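Local structure of lactate racemase apoprotein (2YJG) at residues Pro76-Ser79 / Arg80-Pro84; Val240-Ser243 / Ser244-Val248; Ile415-Gly418 / Val419-Ile422. The protein interconverts the D- and L-isomers of lactate as a homodimeric, nickel-dependent racemase, modelled here in its apo form. One frame throughout, in Å; residues are numbered along the deposited sequence.

Contact 1. Residues Pro76-Ser79 / Arg80-Pro84; sequences PVPS and RITLP. With SO4 (sulfate ion), chain D.
The guanidinium of Arg80, on the first turn of helix 79-91 just after its N-cap Pro78, meets a bound sulfate edge-on, with the sulfur in its plane. NH2 gives the firm bond, 2.8 Å to sulfate O4, while NH1 adds two weak ones, to O1 and O4. The side chain reaches the anion because it runs extended from CG to NE (chi3 177°); Lys117 NZ and the backbone N of Glu122 also bond the sulfate, and NH2 bonds Ala118 O as well.

At the root of this side chain the helix is being started. Pro78 is the centre of an inverse gamma turn, and its carbonyl O takes two donors: Ile81 N at 3.0 Å, from above the carbonyl plane, and Thr82 N at 3.3 Å, within it. Leu83 N follows with a 3.0 Å bond to Ser79 O, and Leu83 CD1 packs on Ser79 CB. The hydroxyls of Ser79 and Thr82 both bond the carboxylate of Glu168, one to each oxygen, tying this first turn to strand 164-170. At Pro84, whose ring nitrogen has no hydrogen to give, the helix kinks, and Pro84 CD rests 3.6 Å from Ser79 O.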
loop_
_atom_site.group_PDB
_atom_site.type_symbol
_atom_site.label_atom_id
_atom_site.label_comp_id
_atom_site.label_asym_id
_atom_site.label_seq_id
_atom_site.Cartn_x
_atom_site.Cartn_y
_atom_site.Cartn_z
ATOM N N PRO A 76 7.650 16.187 -6.327
ATOM C CA PRO A 76 7.190 16.687 -5.024
ATOM C C PRO A 76 5.719 17.066 -4.892
ATOM O O PRO A 76 5.364 17.817 -3.970
ATOM C CB PRO A 76 8.074 17.918 -4.823
ATOM C CG PRO A 76 8.207 18.461 -6.164
ATOM C CD PRO A 76 8.339 17.243 -7.088
ATOM N N VAL A 77 4.857 16.554 -5.762
ATOM C CA VAL A 77 3.433 16.846 -5.673
ATOM C C VAL A 77 2.862 16.411 -4.294
ATOM O O VAL A 77 3.018 15.263 -3.852
ATOM C CB VAL A 77 2.646 16.204 -6.827
ATOM C CG1 VAL A 77 1.189 16.562 -6.719
ATOM C CG2 VAL A 77 3.216 16.588 -8.181
ATOM N N PRO A 78 2.238 17.345 -3.571
ATOM C CA PRO A 78 1.740 17.066 -2.237
ATOM C C PRO A 78 0.399 16.355 -2.298
ATOM O O PRO A 78 -0.629 16.896 -1.902
ATOM C CB PRO A 78 1.604 18.449 -1.606
ATOM C CG PRO A 78 1.348 19.361 -2.744
ATOM C CD PRO A 78 2.044 18.758 -3.953
ATOM N N SER A 79 0.407 15.128 -2.801
ATOM C CA SER A 79 -0.851 14.463 -3.108
ATOM C C SER A 79 -1.696 14.039 -1.917
ATOM O O SER A 79 -2.886 13.785 -2.082
ATOM C CB SER A 79 -0.611 13.283 -4.057
ATOM O OG SER A 79 0.026 13.696 -5.252
ATOM N N ARG A 80 -1.097 13.896 -0.727
ATOM C CA ARG A 80 -1.900 13.647 0.468
ATOM C C ARG A 80 -2.926 14.763 0.675
ATOM O O ARG A 80 -3.938 14.573 1.295
ATOM C CB ARG A 80 -1.003 13.510 1.722
ATOM C CG ARG A 80 -0.140 12.293 1.766
ATOM C CD ARG A 80 1.084 12.512 2.719
ATOM N NE ARG A 80 1.945 11.316 2.864
ATOM C CZ ARG A 80 1.696 10.260 3.658
ATOM N NH1 ARG A 80 0.591 10.187 4.384
ATOM N NH2 ARG A 80 2.558 9.237 3.711
ATOM N N ILE A 81 -2.627 15.965 0.194
ATOM C CA ILE A 81 -3.529 17.079 0.345
ATOM C C ILE A 81 -4.461 17.168 -0.864
ATOM O O ILE A 81 -5.690 17.265 -0.731
ATOM C CB ILE A 81 -2.774 18.379 0.513
ATOM C CG1 ILE A 81 -2.014 18.395 1.871
ATOM C CG2 ILE A 81 -3.785 19.524 0.384
ATOM C CD1 ILE A 81 -0.954 19.499 1.999
ATOM N N THR A 82 -3.885 17.067 -2.049
ATOM C CA THR A 82 -4.618 17.372 -3.275
ATOM C C THR A 82 -5.562 16.264 -3.729
ATOM O O THR A 82 -6.679 16.554 -4.122
ATOM C CB THR A 82 -3.646 17.687 -4.425
ATOM O OG1 THR A 82 -2.728 16.607 -4.560
ATOM C CG2 THR A 82 -2.894 19.016 -4.174
ATOM N N LEU A 83 -5.135 15.003 -3.648
ATOM C CA LEU A 83 -6.007 13.901 -4.101
ATOM C C LEU A 83 -7.349 13.776 -3.354
ATOM O O LEU A 83 -8.369 13.619 -4.027
ATOM C CB LEU A 83 -5.244 12.597 -4.118
ATOM C CG LEU A 83 -4.284 12.491 -5.304
ATOM C CD1 LEU A 83 -3.432 11.218 -5.170
ATOM C CD2 LEU A 83 -5.086 12.536 -6.713
ATOM N N PRO A 84 -7.359 13.863 -1.990
ATOM C CA PRO A 84 -8.673 13.796 -1.345
ATOM C C PRO A 84 -9.617 14.914 -1.769
ATOM O O PRO A 84 -10.857 14.733 -1.783
ATOM C CB PRO A 84 -8.347 13.934 0.128
ATOM C CG PRO A 84 -7.038 13.321 0.293
ATOM C CD PRO A 84 -6.279 13.740 -0.981
HETATM S S SO4 D . 0.834 6.903 6.481
HETATM O O1 SO4 D . -0.303 7.790 6.472
HETATM O O2 SO4 D . 1.283 6.508 7.794
HETATM O O3 SO4 D . 0.595 5.694 5.719
HETATM O O4 SO4 D . 1.948 7.519 5.800
#

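Contact 2. Residues Val240-Ser243 / Ser244-Val248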
loop_
_atom_site.group_PDB
_atom_site.type_symbol
_atom_site.label_atom_id
_atom_site.label_comp_id
_atom_site.label_asym_id
_atom_site.label_seq_id
_atom_site.Cartn_x
_atom_site.Cartn_y
_atom_site.Cartn_z
ATOM N N VAL A 240 1.536 25.300 -6.984
ATOM C CA VAL A 240 2.836 25.924 -6.932
ATOM C C VAL A 240 3.253 25.748 -5.487
ATOM O O VAL A 240 2.501 26.037 -4.567
ATOM C CB VAL A 240 2.796 27.347 -7.333
ATOM C CG1 VAL A 240 4.180 27.957 -7.128
ATOM C CG2 VAL A 240 2.331 27.490 -8.816
ATOM N N ILE A 241 4.468 25.275 -5.285
ATOM C CA ILE A 241 4.918 24.915 -3.966
ATOM C C ILE A 241 6.245 25.648 -3.668
ATOM O O ILE A 241 6.988 25.994 -4.586
ATOM C CB ILE A 241 5.055 23.356 -3.803
ATOM C CG1 ILE A 241 6.098 22.769 -4.772
ATOM C CG2 ILE A 241 3.720 22.637 -4.032
ATOM C CD1 ILE A 241 6.537 21.218 -4.534
ATOM N N ASP A 242 6.517 25.876 -2.385
ATOM C CA ASP A 242 7.756 26.514 -1.962
ATOM C C ASP A 242 8.856 25.478 -1.764
ATOM O O ASP A 242 8.644 24.288 -2.007
ATOM C CB ASP A 242 7.507 27.405 -0.717
ATOM C CG ASP A 242 7.152 26.628 0.546
ATOM O OD1 ASP A 242 7.294 25.399 0.597
ATOM O OD2 ASP A 242 6.694 27.276 1.535
ATOM N N SER A 243 10.044 25.926 -1.352
ATOM C CA SER A 243 11.158 24.999 -0.991
ATOM C C SER A 243 10.765 23.805 -0.127
ATOM O O SER A 243 11.160 22.655 -0.391
ATOM C CB SER A 243 12.246 25.768 -0.240
ATOM O OG SER A 243 12.264 27.095 -0.697
ATOM N N SER A 244 9.954 24.096 0.888
ATOM C CA SER A 244 9.473 23.100 1.852
ATOM C C SER A 244 8.448 22.118 1.309
ATOM O O SER A 244 8.040 21.196 2.023
ATOM C CB SER A 244 8.838 23.835 3.039
ATOM O OG SER A 244 9.606 24.991 3.399
ATOM N N HIS A 245 8.017 22.322 0.062
ATOM C CA HIS A 245 6.921 21.564 -0.555
ATOM C C HIS A 245 5.549 21.954 -0.038
ATOM O O HIS A 245 4.586 21.262 -0.300
ATOM C CB HIS A 245 7.076 20.030 -0.486
ATOM C CG HIS A 245 8.312 19.493 -1.144
ATOM N ND1 HIS A 245 9.107 20.241 -1.988
ATOM C CD2 HIS A 245 8.877 18.258 -1.094
ATOM C CE1 HIS A 245 10.118 19.497 -2.413
ATOM N NE2 HIS A 245 9.999 18.291 -1.890
ATOM N N LYS A 246 5.445 23.090 0.647
ATOM C CA LYS A 246 4.154 23.677 1.016
ATOM C C LYS A 246 3.460 24.350 -0.174
ATOM O O LYS A 246 4.091 25.102 -0.946
ATOM C CB LYS A 246 4.358 24.704 2.158
ATOM C CG LYS A 246 3.102 25.350 2.665
ATOM C CD LYS A 246 3.321 26.839 3.079
ATOM C CE LYS A 246 1.941 27.554 3.313
ATOM N NZ LYS A 246 1.234 28.240 2.145
ATOM N N ILE A 247 2.163 24.070 -0.339
ATOM C CA ILE A 247 1.363 24.695 -1.392
ATOM C C ILE A 247 1.213 26.152 -1.060
ATOM O O ILE A 247 0.807 26.462 0.068
ATOM C CB ILE A 247 -0.050 24.050 -1.530
ATOM C CG1 ILE A 247 0.107 22.603 -2.013
ATOM C CG2 ILE A 247 -0.954 24.857 -2.476
ATOM C CD1 ILE A 247 -1.192 21.745 -1.909
ATOM N N VAL A 248 1.563 27.021 -2.010
ATOM C CA VAL A 248 1.426 28.495 -1.896
ATOM C C VAL A 248 0.444 29.125 -2.882
ATOM O O VAL A 248 -0.021 30.276 -2.705
ATOM C CB VAL A 248 2.797 29.196 -1.942
ATOM C CG1 VAL A 248 3.642 28.768 -0.784
ATOM C CG2 VAL A 248 3.504 28.924 -3.270
#
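Val248 N gives Val240 O a nearly straight bond of 2.9 Å (174° at the hydrogen), one of three 2.9 Å bonds that join the two arms of this beta hairpin, and the straightest of them. The hairpin joins strands 233-241 and 247-253 through a type I turn from Asp242 to His245, followed by a classic G1 beta bulge. Its signature is the split pairing at Asp242: its carbonyl O accepts His245 N from above the carbonyl plane, whereas its N donates to Lys246 O, 2.9 Å away. His245 sits in the left-handed region, which lets the chain swing back into the strand.

The Asp242 side chain reinforces the turn. With CG between its own N and carbonyl carbon (chi1 68°), the carboxylate folds over the loop, and OD1 accepts Lys246 N at 3.0 Å from above the carboxylate plane.

Beyond the bulge, Ile241 and Ile247 form an antiparallel non-hydrogen-bonded pair, with CA atoms 4.4 Å apart and CG2 of Ile241 against CG1 of Ile247. Ile241 CG1 likewise stands between its own N and carbonyl carbon (chi1 62°), which carries CD1 to within 3.7 Å of His245 ND1, obliquely to the imidazole. Ile247 also packs on Ile81 of helix 79-91 and on Ile42 and Val43 of helix 39-48, while its N bonds Glu39 OE1. Flanking this pair, Val240 CG1 lies 4.0 Å from Val248 CG2.

Lys246 CB and CD pass across the Asp242 carboxylate at van der Waals distance, while NZ stays too far from it for a salt bridge and instead bonds Ile247 O at 2.8 Å.

Contact 3. Residues Ile415-Gly418 / Val419-Ile422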
loop_
_atom_site.group_PDB
_atom_site.type_symbol
_atom_site.label_atom_id
_atom_site.label_comp_id
_atom_site.label_asym_id
_atom_site.label_seq_id
_atom_site.Cartn_x
_atom_site.Cartn_y
_atom_site.Cartn_z
ATOM N N ILE A 415 23.949 33.973 -8.607
ATOM C CA ILE A 415 22.609 33.455 -8.687
ATOM C C ILE A 415 22.580 32.330 -7.650
ATOM O O ILE A 415 22.939 31.189 -7.977
ATOM C CB ILE A 415 22.317 32.844 -10.056
ATOM C CG1 ILE A 415 22.753 33.806 -11.198
ATOM C CG2 ILE A 415 20.828 32.454 -10.131
ATOM C CD1 ILE A 415 22.368 33.331 -12.625
ATOM N N PRO A 416 22.175 32.640 -6.406
ATOM C CA PRO A 416 22.416 31.632 -5.365
ATOM C C PRO A 416 21.714 30.286 -5.569
ATOM O O PRO A 416 22.289 29.258 -5.221
ATOM C CB PRO A 416 21.964 32.299 -4.060
ATOM C CG PRO A 416 21.720 33.810 -4.419
ATOM C CD PRO A 416 21.648 33.928 -5.893
ATOM N N ASP A 417 20.522 30.288 -6.146
ATOM C CA ASP A 417 19.830 29.065 -6.526
ATOM C C ASP A 417 19.514 29.037 -8.039
ATOM O O ASP A 417 18.547 29.653 -8.531
ATOM C CB ASP A 417 18.580 28.914 -5.708
ATOM C CG ASP A 417 17.821 27.589 -5.994
ATOM O OD1 ASP A 417 18.017 26.973 -7.072
ATOM O OD2 ASP A 417 17.024 27.178 -5.124
ATOM N N GLY A 418 20.391 28.354 -8.760
ATOM C CA GLY A 418 20.325 28.254 -10.203
ATOM C C GLY A 418 19.124 27.512 -10.793
ATOM O O GLY A 418 18.782 27.711 -11.955
ATOM N N VAL A 419 18.518 26.620 -10.027
ATOM C CA VAL A 419 17.429 25.764 -10.573
ATOM C C VAL A 419 16.062 26.343 -10.403
ATOM O O VAL A 419 15.109 25.935 -11.100
ATOM C CB VAL A 419 17.365 24.380 -9.916
ATOM C CG1 VAL A 419 18.491 23.622 -10.324
ATOM C CG2 VAL A 419 17.300 24.453 -8.411
ATOM N N SER A 420 15.941 27.286 -9.483
ATOM C CA SER A 420 14.685 27.949 -9.190
ATOM C C SER A 420 14.327 29.197 -10.040
ATOM O O SER A 420 13.225 29.704 -9.929
ATOM C CB SER A 420 14.716 28.403 -7.726
ATOM O OG SER A 420 15.675 29.468 -7.529
ATOM N N VAL A 421 15.245 29.723 -10.832
ATOM C CA VAL A 421 15.042 30.961 -11.511
ATOM C C VAL A 421 14.865 30.776 -13.028
ATOM O O VAL A 421 15.279 29.746 -13.608
ATOM C CB VAL A 421 16.246 31.910 -11.251
ATOM C CG1 VAL A 421 16.333 32.289 -9.742
ATOM C CG2 VAL A 421 17.561 31.294 -11.695
ATOM N N ILE A 422 14.315 31.828 -13.644
ATOM C CA ILE A 422 14.268 32.006 -15.081
ATOM C C ILE A 422 15.124 33.228 -15.327
ATOM O O ILE A 422 14.725 34.360 -14.980
ATOM C CB ILE A 422 12.812 32.274 -15.591
ATOM C CG1 ILE A 422 11.918 31.048 -15.304
ATOM C CG2 ILE A 422 12.739 32.580 -17.075
ATOM C CD1 ILE A 422 10.486 31.467 -15.310
HETATM O O HOH W 1 16.930 27.658 -14.074
#
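This is a tight local turn, pinned by an aspartate, in the partly buried loop that leads from strand 412-415 to strand 422-425. Asp417 OD1 is the hub. It accepts Val419 N at 3.0 Å, nearly in line with its own C-O bond, and Ser420 N at 3.2 Å from well above the carboxylate plane, so two successive amides share one oxygen. The carboxylate reaches them because CG stands anti to the backbone N (chi1 -177°), which swings it forward over the turn. In return, the Ser420 hydroxyl donates to Asp417 O at 3.0 Å, from above the plane of that backbone carbonyl. With an alanine here instead of Asp417, the amides of Val419 and Ser420 would probably lose their common acceptor and the turn would be freer to move.

Next to the polar hub, Ile415 CG2 touches Val421 CG2 at 3.8 Å, closing the loop with an apolar contact. On the way out, a water donates to both Gly418 O and Val421 O, at 2.8 and 2.7 Å.

Val419 lies beside Lys298, which by similarity binds substrate, so the loop probably borders that site. The bond from Val419 N to the aspartate two residues earlier defines an Asx turn.

In the fold
Along the chain the order is contact 1, contact 2, contact 3. The first two share the mixed sheet: strand 66-71 leads to the loop and helix of contact 1, and contact 2 is the hairpin at the sheet's edge, ending in one of its two outermost strands, 247-253. Their centres lie 12 Å apart and they touch, with Pro76 CB 3.5 Å from His245 NE2 and Pro78 CG equally close to Ile247 CG1. Contact 3 follows strand 412-415 of the separate parallel sheet, its centre 25 Å from contact 1 and 16 Å from contact 2. Contact 1 adjoins Arg75, which probably binds the cofactor, and contact 3 lies beside Lys298, which probably binds substrate.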